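Local coordinates for protein N-(5'-phosphoribosyl)anthranilate isomerase (Pyrococcus furiosus, PDB 4AAJ) that catalyses the isomerisation of N-(5-phospho-beta-D-ribosyl)anthranilate to 1-(2-carboxyphenylamino)-1-deoxy-D-ribulose 5-phosphate, the third step from chorismate to tryptophan, at residues E35-H40 with G209-K214; V46-N49 with R55-L58; S76-F81 with A85-R90; V205-Y208 with K214-E217. All blocks are in the same frame, centred on the assembly; numbering follows the deposited sequence.

Contact 1. Residues E35-H40 with G209-K214; sequences EIVEKH and GIKDPK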
loop_
_atom_site.group_PDB
_atom_site.type_symbol
_atom_site.label_atom_id
_atom_site.label_comp_id
_atom_site.label_asym_id
_atom_site.label_seq_id
_atom_site.Cartn_x
_atom_site.Cartn_y
_atom_site.Cartn_z
ATOM N N GLU A 35 0.337 15.674 -8.255
ATOM C CA GLU A 35 1.468 16.600 -8.349
ATOM C C GLU A 35 2.184 16.801 -7.016
ATOM O O GLU A 35 3.406 16.812 -6.960
ATOM C CB GLU A 35 1.010 17.930 -8.947
ATOM C CG GLU A 35 0.780 17.838 -10.448
ATOM C CD GLU A 35 -0.037 18.984 -11.015
ATOM O OE1 GLU A 35 -0.489 19.855 -10.235
ATOM O OE2 GLU A 35 -0.230 19.006 -12.251
ATOM N N ILE A 36 1.406 16.944 -5.949
ATOM C CA ILE A 36 1.924 17.055 -4.590
ATOM C C ILE A 36 2.766 15.830 -4.184
ATOM O O ILE A 36 3.905 15.984 -3.731
ATOM C CB ILE A 36 0.770 17.295 -3.581
ATOM C CG1 ILE A 36 -0.019 18.562 -3.960
ATOM C CG2 ILE A 36 1.304 17.404 -2.164
ATOM C CD1 ILE A 36 -1.389 18.675 -3.311
ATOM N N VAL A 37 2.215 14.625 -4.363
ATOM C CA VAL A 37 2.904 13.393 -3.948
ATOM C C VAL A 37 4.089 13.044 -4.859
ATOM O O VAL A 37 5.115 12.551 -4.390
ATOM C CB VAL A 37 1.930 12.185 -3.755
ATOM C CG1 VAL A 37 0.804 12.553 -2.800
ATOM C CG2 VAL A 37 1.359 11.695 -5.075
ATOM N N GLU A 38 3.945 13.332 -6.153
ATOM C CA GLU A 38 5.008 13.134 -7.144
ATOM C C GLU A 38 6.309 13.846 -6.808
ATOM O O GLU A 38 7.369 13.435 -7.273
ATOM C CB GLU A 38 4.558 13.653 -8.497
ATOM C CG GLU A 38 4.060 12.596 -9.450
ATOM C CD GLU A 38 3.668 13.200 -10.774
ATOM O OE1 GLU A 38 3.410 14.424 -10.823
ATOM O OE2 GLU A 38 3.618 12.456 -11.765
ATOM N N LYS A 39 6.220 14.920 -6.028
ATOM C CA LYS A 39 7.399 15.713 -5.662
ATOM C C LYS A 39 8.388 14.954 -4.780
ATOM O O LYS A 39 9.601 15.097 -4.952
ATOM C CB LYS A 39 6.995 17.030 -4.992
ATOM C CG LYS A 39 6.424 18.061 -5.954
ATOM C CD LYS A 39 6.589 19.477 -5.420
ATOM C CE LYS A 39 6.067 20.511 -6.408
ATOM N NZ LYS A 39 4.584 20.468 -6.567
ATOM N N HIS A 40 7.872 14.145 -3.849
ATOM C CA HIS A 40 8.715 13.497 -2.837
ATOM C C HIS A 40 8.529 12.003 -2.658
ATOM O O HIS A 40 9.456 11.316 -2.237
ATOM C CB HIS A 40 8.569 14.204 -1.485
ATOM C CG HIS A 40 8.988 15.661 -1.504
ATOM N ND1 HIS A 40 10.242 16.053 -1.809
ATOM C CD2 HIS A 40 8.270 16.825 -1.225
ATOM C CE1 HIS A 40 10.321 17.397 -1.742
ATOM N NE2 HIS A 40 9.115 17.868 -1.383
ATOM N N GLY A 209 -9.543 15.981 4.146
ATOM C CA GLY A 209 -9.666 14.941 3.118
ATOM C C GLY A 209 -8.871 15.189 1.847
ATOM O O GLY A 209 -9.195 14.644 0.787
ATOM N N ILE A 210 -7.838 16.024 1.946
ATOM C CA ILE A 210 -6.966 16.336 0.811
ATOM C C ILE A 210 -5.514 16.290 1.288
ATOM O O ILE A 210 -5.192 16.806 2.356
ATOM C CB ILE A 210 -7.288 17.726 0.195
ATOM C CG1 ILE A 210 -8.773 17.830 -0.179
ATOM C CG2 ILE A 210 -6.423 17.997 -1.035
ATOM C CD1 ILE A 210 -9.293 19.249 -0.289
ATOM N N LYS A 211 -4.642 15.658 0.501
ATOM C CA LYS A 211 -3.221 15.562 0.844
ATOM C C LYS A 211 -2.580 16.944 0.990
ATOM O O LYS A 211 -2.697 17.785 0.101
ATOM C CB LYS A 211 -2.458 14.715 -0.185
ATOM C CG LYS A 211 -2.284 13.243 0.198
ATOM C CD LYS A 211 -3.597 12.484 0.223
ATOM C CE LYS A 211 -3.389 11.066 0.736
ATOM N NZ LYS A 211 -4.685 10.410 1.037
ATOM N N ASP A 212 -1.922 17.167 2.126
ATOM C CA ASP A 212 -1.315 18.461 2.451
ATOM C C ASP A 212 0.157 18.468 2.064
ATOM O O ASP A 212 0.921 17.633 2.555
ATOM C CB ASP A 212 -1.461 18.750 3.947
ATOM C CG ASP A 212 -0.776 20.044 4.368
ATOM O OD1 ASP A 212 -1.386 21.116 4.188
ATOM O OD2 ASP A 212 0.362 19.986 4.888
ATOM N N PRO A 213 0.571 19.420 1.200
ATOM C CA PRO A 213 1.955 19.464 0.711
ATOM C C PRO A 213 3.014 19.525 1.808
ATOM O O PRO A 213 4.088 18.930 1.664
ATOM C CB PRO A 213 1.982 20.736 -0.146
ATOM C CG PRO A 213 0.573 20.891 -0.604
ATOM C CD PRO A 213 -0.254 20.471 0.574
ATOM N N LYS A 214 2.717 20.227 2.898
ATOM C CA LYS A 214 3.671 20.355 3.998
ATOM C C LYS A 214 3.740 19.089 4.853
ATOM O O LYS A 214 4.819 18.710 5.309
ATOM C CB LYS A 214 3.380 21.597 4.848
ATOM C CG LYS A 214 3.816 22.894 4.178
ATOM C CD LYS A 214 3.183 24.116 4.827
ATOM C CE LYS A 214 3.552 25.383 4.071
ATOM N NZ LYS A 214 2.687 26.532 4.454
#

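Contact 2. Residues V46-N49 with R55-L58; sequences VVVN and RIPL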
loop_
_atom_site.group_PDB
_atom_site.type_symbol
_atom_site.label_atom_id
_atom_site.label_comp_id
_atom_site.label_asym_id
_atom_site.label_seq_id
_atom_site.Cartn_x
_atom_site.Cartn_y
_atom_site.Cartn_z
ATOM N N VAL A 46 -4.454 4.792 -6.020
ATOM C CA VAL A 46 -5.832 5.254 -6.228
ATOM C C VAL A 46 -6.771 4.122 -5.836
ATOM O O VAL A 46 -6.541 2.969 -6.205
ATOM C CB VAL A 46 -6.106 5.735 -7.670
ATOM C CG1 VAL A 46 -5.350 7.034 -7.964
ATOM C CG2 VAL A 46 -5.806 4.670 -8.724
ATOM N N VAL A 47 -7.811 4.457 -5.078
ATOM C CA VAL A 47 -8.762 3.456 -4.585
ATOM C C VAL A 47 -9.946 3.377 -5.558
ATOM O O VAL A 47 -10.557 4.397 -5.892
ATOM C CB VAL A 47 -9.266 3.794 -3.153
ATOM C CG1 VAL A 47 -10.341 2.801 -2.684
ATOM C CG2 VAL A 47 -8.104 3.864 -2.164
ATOM N N VAL A 48 -10.230 2.174 -6.035
ATOM C CA VAL A 48 -11.384 1.929 -6.914
ATOM C C VAL A 48 -12.204 0.759 -6.403
ATOM O O VAL A 48 -11.670 -0.131 -5.747
ATOM C CB VAL A 48 -11.019 1.659 -8.403
ATOM C CG1 VAL A 48 -10.255 2.816 -8.995
ATOM C CG2 VAL A 48 -10.302 0.315 -8.618
ATOM N N ASN A 49 -13.506 0.766 -6.711
ATOM C CA ASN A 49 -14.371 -0.396 -6.457
ATOM C C ASN A 49 -14.223 -0.945 -5.041
ATOM O O ASN A 49 -14.147 -2.163 -4.830
ATOM C CB ASN A 49 -14.151 -1.482 -7.514
ATOM C CG ASN A 49 -14.489 -0.992 -8.901
ATOM O OD1 ASN A 49 -15.124 0.068 -9.060
ATOM N ND2 ASN A 49 -14.054 -1.727 -9.912
ATOM N N ARG A 55 -12.525 6.362 -2.688
ATOM C CA ARG A 55 -12.882 5.776 -3.986
ATOM C C ARG A 55 -13.029 6.842 -5.068
ATOM O O ARG A 55 -13.543 7.943 -4.807
ATOM C CB ARG A 55 -14.170 4.949 -3.932
ATOM C CG ARG A 55 -15.435 5.782 -3.745
ATOM C CD ARG A 55 -16.673 4.905 -3.659
ATOM N NE ARG A 55 -16.819 4.033 -4.821
ATOM C CZ ARG A 55 -17.325 2.804 -4.764
ATOM N NH1 ARG A 55 -17.725 2.310 -3.593
ATOM N NH2 ARG A 55 -17.429 2.072 -5.865
ATOM N N ILE A 56 -12.533 6.505 -6.249
ATOM C CA ILE A 56 -12.687 7.342 -7.454
ATOM C C ILE A 56 -13.206 6.530 -8.648
ATOM O O ILE A 56 -13.046 5.300 -8.714
ATOM C CB ILE A 56 -11.382 8.105 -7.802
ATOM C CG1 ILE A 56 -10.273 7.126 -8.256
ATOM C CG2 ILE A 56 -10.927 8.983 -6.643
ATOM C CD1 ILE A 56 -9.005 7.817 -8.727
ATOM N N PRO A 57 -13.869 7.206 -9.618
ATOM C CA PRO A 57 -14.326 6.555 -10.826
ATOM C C PRO A 57 -13.136 6.098 -11.685
ATOM O O PRO A 57 -12.032 6.633 -11.520
ATOM C CB PRO A 57 -15.112 7.662 -11.564
ATOM C CG PRO A 57 -15.325 8.749 -10.574
ATOM C CD PRO A 57 -14.245 8.633 -9.548
ATOM N N LEU A 58 -13.360 5.143 -12.578
ATOM C CA LEU A 58 -12.287 4.592 -13.418
ATOM C C LEU A 58 -11.648 5.655 -14.324
ATOM O O LEU A 58 -10.435 5.613 -14.578
ATOM C CB LEU A 58 -12.768 3.396 -14.228
ATOM C CG LEU A 58 -13.191 2.165 -13.400
ATOM C CD1 LEU A 58 -13.700 1.048 -14.294
ATOM C CD2 LEU A 58 -12.085 1.671 -12.476
#

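Contact 3. Residues S76-F81 with A85-R90; sequences STMVGF and AMAIER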
loop_
_atom_site.group_PDB
_atom_site.type_symbol
_atom_site.label_atom_id
_atom_site.label_comp_id
_atom_site.label_asym_id
_atom_site.label_seq_id
_atom_site.Cartn_x
_atom_site.Cartn_y
_atom_site.Cartn_z
ATOM N N SER A 76 -7.712 -1.884 -4.309
ATOM C CA SER A 76 -9.110 -2.294 -4.228
ATOM C C SER A 76 -9.326 -3.479 -3.287
ATOM O O SER A 76 -8.403 -4.266 -3.022
ATOM C CB SER A 76 -9.606 -2.661 -5.614
ATOM O OG SER A 76 -11.021 -2.868 -5.630
ATOM N N THR A 77 -10.566 -3.598 -2.808
ATOM C CA THR A 77 -10.980 -4.758 -2.030
ATOM C C THR A 77 -11.648 -5.809 -2.916
ATOM O O THR A 77 -12.154 -6.809 -2.409
ATOM C CB THR A 77 -11.949 -4.330 -0.911
ATOM O OG1 THR A 77 -13.044 -3.619 -1.494
ATOM C CG2 THR A 77 -11.247 -3.424 0.095
ATOM N N MET A 78 -11.647 -5.600 -4.228
ATOM C CA MET A 78 -12.188 -6.610 -5.148
ATOM C C MET A 78 -11.554 -7.970 -4.895
ATOM O O MET A 78 -10.364 -8.066 -4.600
ATOM C CB MET A 78 -11.927 -6.225 -6.596
ATOM C CG MET A 78 -12.773 -5.079 -7.101
ATOM S SD MET A 78 -12.373 -4.713 -8.811
ATOM C CE MET A 78 -10.707 -4.062 -8.670
ATOM N N VAL A 79 -12.375 -9.011 -5.018
ATOM C CA VAL A 79 -11.963 -10.389 -4.795
ATOM C C VAL A 79 -11.768 -11.119 -6.130
ATOM O O VAL A 79 -10.842 -11.914 -6.285
ATOM C CB VAL A 79 -13.026 -11.155 -3.967
ATOM C CG1 VAL A 79 -12.623 -12.616 -3.791
ATOM C CG2 VAL A 79 -13.250 -10.496 -2.611
ATOM N N GLY A 80 -12.633 -10.824 -7.089
ATOM C CA GLY A 80 -12.753 -11.629 -8.309
ATOM C C GLY A 80 -11.673 -11.405 -9.350
ATOM O O GLY A 80 -11.362 -10.263 -9.712
ATOM N N PHE A 81 -11.111 -12.514 -9.834
ATOM C CA PHE A 81 -10.134 -12.483 -10.919
ATOM C C PHE A 81 -10.598 -11.562 -12.045
ATOM O O PHE A 81 -9.850 -10.700 -12.499
ATOM C CB PHE A 81 -9.868 -13.900 -11.459
ATOM C CG PHE A 81 -9.160 -13.917 -12.787
ATOM C CD1 PHE A 81 -7.819 -13.545 -12.883
ATOM C CD2 PHE A 81 -9.840 -14.291 -13.950
ATOM C CE1 PHE A 81 -7.174 -13.543 -14.115
ATOM C CE2 PHE A 81 -9.199 -14.294 -15.179
ATOM C CZ PHE A 81 -7.869 -13.915 -15.263
ATOM N N ALA A 85 -9.226 -7.984 -13.619
ATOM C CA ALA A 85 -8.828 -7.917 -15.032
ATOM C C ALA A 85 -9.470 -6.716 -15.704
ATOM O O ALA A 85 -8.803 -5.905 -16.337
ATOM C CB ALA A 85 -9.207 -9.203 -15.753
ATOM N N MET A 86 -10.780 -6.579 -15.533
ATOM C CA MET A 86 -11.493 -5.475 -16.141
ATOM C C MET A 86 -11.062 -4.116 -15.606
ATOM O O MET A 86 -10.971 -3.165 -16.363
ATOM C CB MET A 86 -13.011 -5.683 -16.033
ATOM C CG MET A 86 -13.529 -6.871 -16.846
ATOM S SD MET A 86 -12.771 -7.098 -18.475
ATOM C CE MET A 86 -13.381 -5.675 -19.385
ATOM N N ALA A 87 -10.776 -4.024 -14.304
ATOM C CA ALA A 87 -10.307 -2.769 -13.738
ATOM C C ALA A 87 -8.942 -2.364 -14.307
ATOM O O ALA A 87 -8.701 -1.194 -14.580
ATOM C CB ALA A 87 -10.243 -2.847 -12.213
ATOM N N ILE A 88 -8.066 -3.345 -14.459
ATOM C CA ILE A 88 -6.723 -3.118 -15.000
ATOM C C ILE A 88 -6.831 -2.619 -16.449
ATOM O O ILE A 88 -6.225 -1.597 -16.798
ATOM C CB ILE A 88 -5.856 -4.396 -14.891
ATOM C CG1 ILE A 88 -5.575 -4.728 -13.420
ATOM C CG2 ILE A 88 -4.528 -4.237 -15.639
ATOM C CD1 ILE A 88 -5.054 -6.136 -13.201
ATOM N N GLU A 89 -7.645 -3.308 -17.251
ATOM C CA GLU A 89 -7.864 -2.955 -18.657
ATOM C C GLU A 89 -8.436 -1.554 -18.803
ATOM O O GLU A 89 -7.977 -0.748 -19.629
ATOM C CB GLU A 89 -8.791 -3.970 -19.320
ATOM C CG GLU A 89 -8.119 -5.287 -19.647
ATOM C CD GLU A 89 -9.072 -6.328 -20.203
ATOM O OE1 GLU A 89 -10.199 -5.971 -20.624
ATOM O OE2 GLU A 89 -8.690 -7.514 -20.225
ATOM N N ARG A 90 -9.429 -1.256 -17.971
ATOM C CA ARG A 90 -10.099 0.027 -18.009
ATOM C C ARG A 90 -9.217 1.178 -17.516
ATOM O O ARG A 90 -9.427 2.305 -17.921
ATOM C CB ARG A 90 -11.447 -0.031 -17.247
ATOM C CG ARG A 90 -12.497 -0.902 -17.924
ATOM C CD ARG A 90 -13.591 -1.361 -16.962
ATOM N NE ARG A 90 -14.473 -2.381 -17.546
ATOM C CZ ARG A 90 -15.236 -3.214 -16.838
ATOM N NH1 ARG A 90 -15.224 -3.174 -15.512
ATOM N NH2 ARG A 90 -15.999 -4.108 -17.451
#

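Contact 4. Residues V205-Y208 with K214-E217; sequences VEKY and KLVE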
loop_
_atom_site.group_PDB
_atom_site.type_symbol
_atom_site.label_atom_id
_atom_site.label_comp_id
_atom_site.label_asym_id
_atom_site.label_seq_id
_atom_site.Cartn_x
_atom_site.Cartn_y
_atom_site.Cartn_z
ATOM N N VAL A 205 -1.182 12.253 6.345
ATOM C CA VAL A 205 -0.661 13.404 5.599
ATOM C C VAL A 205 -1.775 14.263 4.971
ATOM O O VAL A 205 -1.537 15.021 4.023
ATOM C CB VAL A 205 0.403 12.984 4.552
ATOM C CG1 VAL A 205 1.655 12.472 5.248
ATOM C CG2 VAL A 205 -0.142 11.944 3.579
ATOM N N GLU A 206 -2.985 14.146 5.518
ATOM C CA GLU A 206 -4.171 14.821 4.986
ATOM C C GLU A 206 -4.664 15.950 5.887
ATOM O O GLU A 206 -4.404 15.954 7.093
ATOM C CB GLU A 206 -5.321 13.829 4.817
ATOM C CG GLU A 206 -5.293 13.005 3.544
ATOM C CD GLU A 206 -6.498 12.088 3.420
ATOM O OE1 GLU A 206 -7.427 12.206 4.247
ATOM O OE2 GLU A 206 -6.524 11.246 2.495
ATOM N N LYS A 207 -5.381 16.892 5.274
ATOM C CA LYS A 207 -6.158 17.919 5.976
ATOM C C LYS A 207 -7.430 18.192 5.185
ATOM O O LYS A 207 -7.367 18.555 4.007
ATOM C CB LYS A 207 -5.362 19.214 6.159
ATOM C CG LYS A 207 -4.513 19.248 7.423
ATOM C CD LYS A 207 -4.241 20.667 7.903
ATOM C CE LYS A 207 -3.115 21.330 7.124
ATOM N NZ LYS A 207 -2.630 22.569 7.795
ATOM N N TYR A 208 -8.574 18.001 5.838
ATOM C CA TYR A 208 -9.899 18.146 5.214
ATOM C C TYR A 208 -10.116 17.180 4.033
ATOM O O TYR A 208 -10.790 17.517 3.049
ATOM C CB TYR A 208 -10.170 19.603 4.797
ATOM C CG TYR A 208 -9.894 20.641 5.871
ATOM C CD1 TYR A 208 -10.891 21.030 6.769
ATOM C CD2 TYR A 208 -8.637 21.243 5.980
ATOM C CE1 TYR A 208 -10.642 21.982 7.747
ATOM C CE2 TYR A 208 -8.378 22.195 6.953
ATOM C CZ TYR A 208 -9.381 22.562 7.833
ATOM O OH TYR A 208 -9.120 23.506 8.796
ATOM N N LYS A 214 2.717 20.227 2.898
ATOM C CA LYS A 214 3.671 20.355 3.998
ATOM C C LYS A 214 3.740 19.089 4.853
ATOM O O LYS A 214 4.819 18.710 5.309
ATOM C CB LYS A 214 3.380 21.597 4.848
ATOM C CG LYS A 214 3.816 22.894 4.178
ATOM C CD LYS A 214 3.183 24.116 4.827
ATOM C CE LYS A 214 3.552 25.383 4.071
ATOM N NZ LYS A 214 2.687 26.532 4.454
ATOM N N LEU A 215 2.598 18.436 5.057
ATOM C CA LEU A 215 2.573 17.146 5.761
ATOM C C LEU A 215 3.254 16.048 4.938
ATOM O O LEU A 215 4.064 15.287 5.473
ATOM C CB LEU A 215 1.148 16.744 6.165
ATOM C CG LEU A 215 0.404 17.588 7.216
ATOM C CD1 LEU A 215 -0.950 16.972 7.537
ATOM C CD2 LEU A 215 1.209 17.787 8.496
ATOM N N VAL A 216 2.940 15.993 3.641
ATOM C CA VAL A 216 3.584 15.061 2.702
ATOM C C VAL A 216 5.107 15.205 2.740
ATOM O O VAL A 216 5.820 14.224 2.968
ATOM C CB VAL A 216 3.052 15.240 1.253
ATOM C CG1 VAL A 216 3.912 14.484 0.242
ATOM C CG2 VAL A 216 1.602 14.789 1.150
ATOM N N GLU A 217 5.595 16.429 2.539
ATOM C CA GLU A 217 7.034 16.710 2.524
ATOM C C GLU A 217 7.712 16.330 3.844
ATOM O O GLU A 217 8.790 15.734 3.843
ATOM C CB GLU A 217 7.284 18.187 2.180
ATOM C CG GLU A 217 8.746 18.580 2.002
ATOM C CD GLU A 217 9.454 18.867 3.318
ATOM O OE1 GLU A 217 8.819 19.437 4.239
ATOM O OE2 GLU A 217 10.651 18.525 3.433
#

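Contact 1. Residues E35-H40 with G209-K214
Ile36, on helix 31-38, packs against Pro213, the first residue of helix 213-225, and so joins the first and last helices of the TIM barrel where the ring of helices closes. The CB of Ile36 is directed toward the other segment, and both of its branches are used. The methyl branch CG2 lies closest, 3.6 Å from Pro213 CA and 3.9 Å from Pro213 CG. The longer branch leaves beside the backbone N (chi1 -57°) and stays extended at the next bond. Its CG1 is 4.1 Å from Pro213 CG, and its tip CD1 touches both the ring and the preceding backbone, 4.0 Å from Pro213 CG and 3.8 Å from Lys211 O. Proline ring and isoleucine fork therefore meet at an oblique angle, with Pro213 CG touched by three isoleucine carbons. Next along the helix, Val37 CG1 approaches the aliphatic stem of Lys211 at CG, 4.4 Å away. The Lys211 ammonium leads elsewhere: NZ forms a salt bridge with Glu206 and bonds to Cys26 O, Gly27 O and Ser202 OG. The backbone N of Lys211 is hydrogen-bonded to Glu33 OE2. No hydrogen bond links the two segments directly. The contact thus rests on carbon packing between the two helices, whereas the buried lysine charge is answered by oxygens outside both segments.

Contact 2. Residues V46-N49 with R55-L58
Ile56 and Val46 meet with their side chains crossed at about a right angle, and Leu58 meets Val48 in the same crossed fashion. In the first pair Ile56 CD1 does the touching, 3.7 Å from Val46 CB and 3.8 Å from Val46 CG1. The Ile56 CG1 branch sits between the backbone N and the carbonyl carbon; this chi1 of 68° puts CG1 3.6 Å from Val47 O, and the extended next bond carries CD1 on to Val46. In the second pair a single methyl of each residue is engaged, Val48 CG1 with Leu58 CD2 at 4.1 Å; the same CG1 rests on Ile56 O at 3.7 Å. Between these pairs lies the one hydrogen bond across the segments, Ile56 N to Val47 O at 2.9 Å, with an N-H...O angle of 154°. Arg55 CA adds a CA-H...O contact to Val47 O at 3.3 Å, so the carbonyl is approached by two hydrogens. At the outer end the Arg55 guanidinium comes obliquely to the backbone of Asn49, NH2 being 4.0 Å from Asn49 CA. The loop after strand 43-47 is thereby folded back on that strand's end. Helix 58-67 borders the site: Val46 and Ile56 both touch Ile64, and Val46 and Val48 touch Ala61. On the neighbouring strand 72-76, Val75 forms backbone bonds with Val46 and Val48, tying the contact into the barrel sheet.

Contact 3. Residues S76-F81 with A85-R90
Met78 reaches Ala87 because its CG leaves beside the backbone N (chi1 -73°), the chain then runs straight on to the sulfur, and a bend at the last torsion (chi3 -68°) turns the terminal methyl to the helix. The contact belongs to a beta-alpha unit of the TIM barrel: the loop after strand 72-76 leads into helix 81-91, and the methionine reaches from the loop to the helix that follows it. The evidence is a single methyl-to-methyl approach, Met78 CE to Ala87 CB at 3.8 Å, with both CB atoms directed toward the opposite segment.

The second junction is the helix's own first turn. Ala85 N donates to Phe81 O at 3.0 Å with an angle of 162° at the hydrogen, and the donor is tilted somewhat from the carbonyl plane. Accompanying this i to i+4 bond, CB of the donor residue Ala85 lies 3.6 Å from Phe81 O. The Phe81 side chain touches Thr106, Thr109 and Glu113 on helix 104-114, linking adjacent helices. Gly80 is the N-cap, and Glu83 OE2 accepts from its backbone N and from that of Val79, while Trp84 NE1 is hydrogen-bonded to Met78 O; the Glu83-to-Gly80 bond is the half of a capping box that runs from the N3 side chain to the N-cap backbone.

Where the strand ends, Ser76 closes an ST turn: its OG accepts from Met78 N at 3.1 Å and is also hydrogen-bonded to Val48 O.

Contact 4. Residues V205-Y208 with K214-E217
Val205 and Leu215 bring their backbones to 4.9 Å between the CA atoms, as the chain leaves Val205, turns through the short, weakly bonded hairpin of strands 206-207 and 210-211, and returns as helix 213-225. The positive phi values of Tyr208 and Gly209 are consistent with a type I' turn at its tip. No hydrogen bond joins the two segments, so the evidence is carbon packing.

Leu215 and Val205 share most of it. The CG of Leu215 stands beside the backbone N (chi1 -66°) and the chain is extended beyond, which lays the side chain along the backbone of Val205 and Glu206. Leu215 CB is 3.8 Å from Val205 CA, and at the far end Leu215 CD1 is 3.6 Å from Glu206 O. The same methyl meets the aliphatic part of Lys207, with Leu215 CD1 4.2 Å from Lys207 CG. Val205 answers by pressing on the helix: Val205 CG1 sits 3.7 Å from Leu215 O. Beside it, Val205 and Val216 cross obliquely, and Val216 CG2 touches both Val205 CB at 4.0 Å and Val205 CG2 at 4.1 Å. One helix methyl thus packs against two carbons of the valine.

Glu206, whose carboxylate goes to Lys211, directs its CB away from the helix. Leu215 N is capped by Asp212, whose backbone is itself bonded to that of Val205. In the chain the hairpin comes between strand 198-201, the last of the barrel, and helix 213-225, with Val205 and Leu215 packed where hairpin and helix come together.

All four contacts sit round one eight-stranded TIM barrel and form two clusters. Contacts 1 and 4 lie about 7 Å apart between centres, share Lys214, the small hairpin sheet and helix 213-225, and touch again where His40 packs on Glu217. Contacts 2 and 3, about 11 Å apart between centres, follow neighbouring strands 43-47 and 72-76 and meet where Leu58 packs on Arg90. The clusters do not touch; centres of contacts 3 and 4 are about 29 Å apart. Along the chain, contacts 2 and 3 follow in series inside the long loop that contact 1 closes, and contact 4 comes last, ending with contact 1 at helix 213-225, so local beta-alpha packing is enclosed by a first-to-last-helix closure.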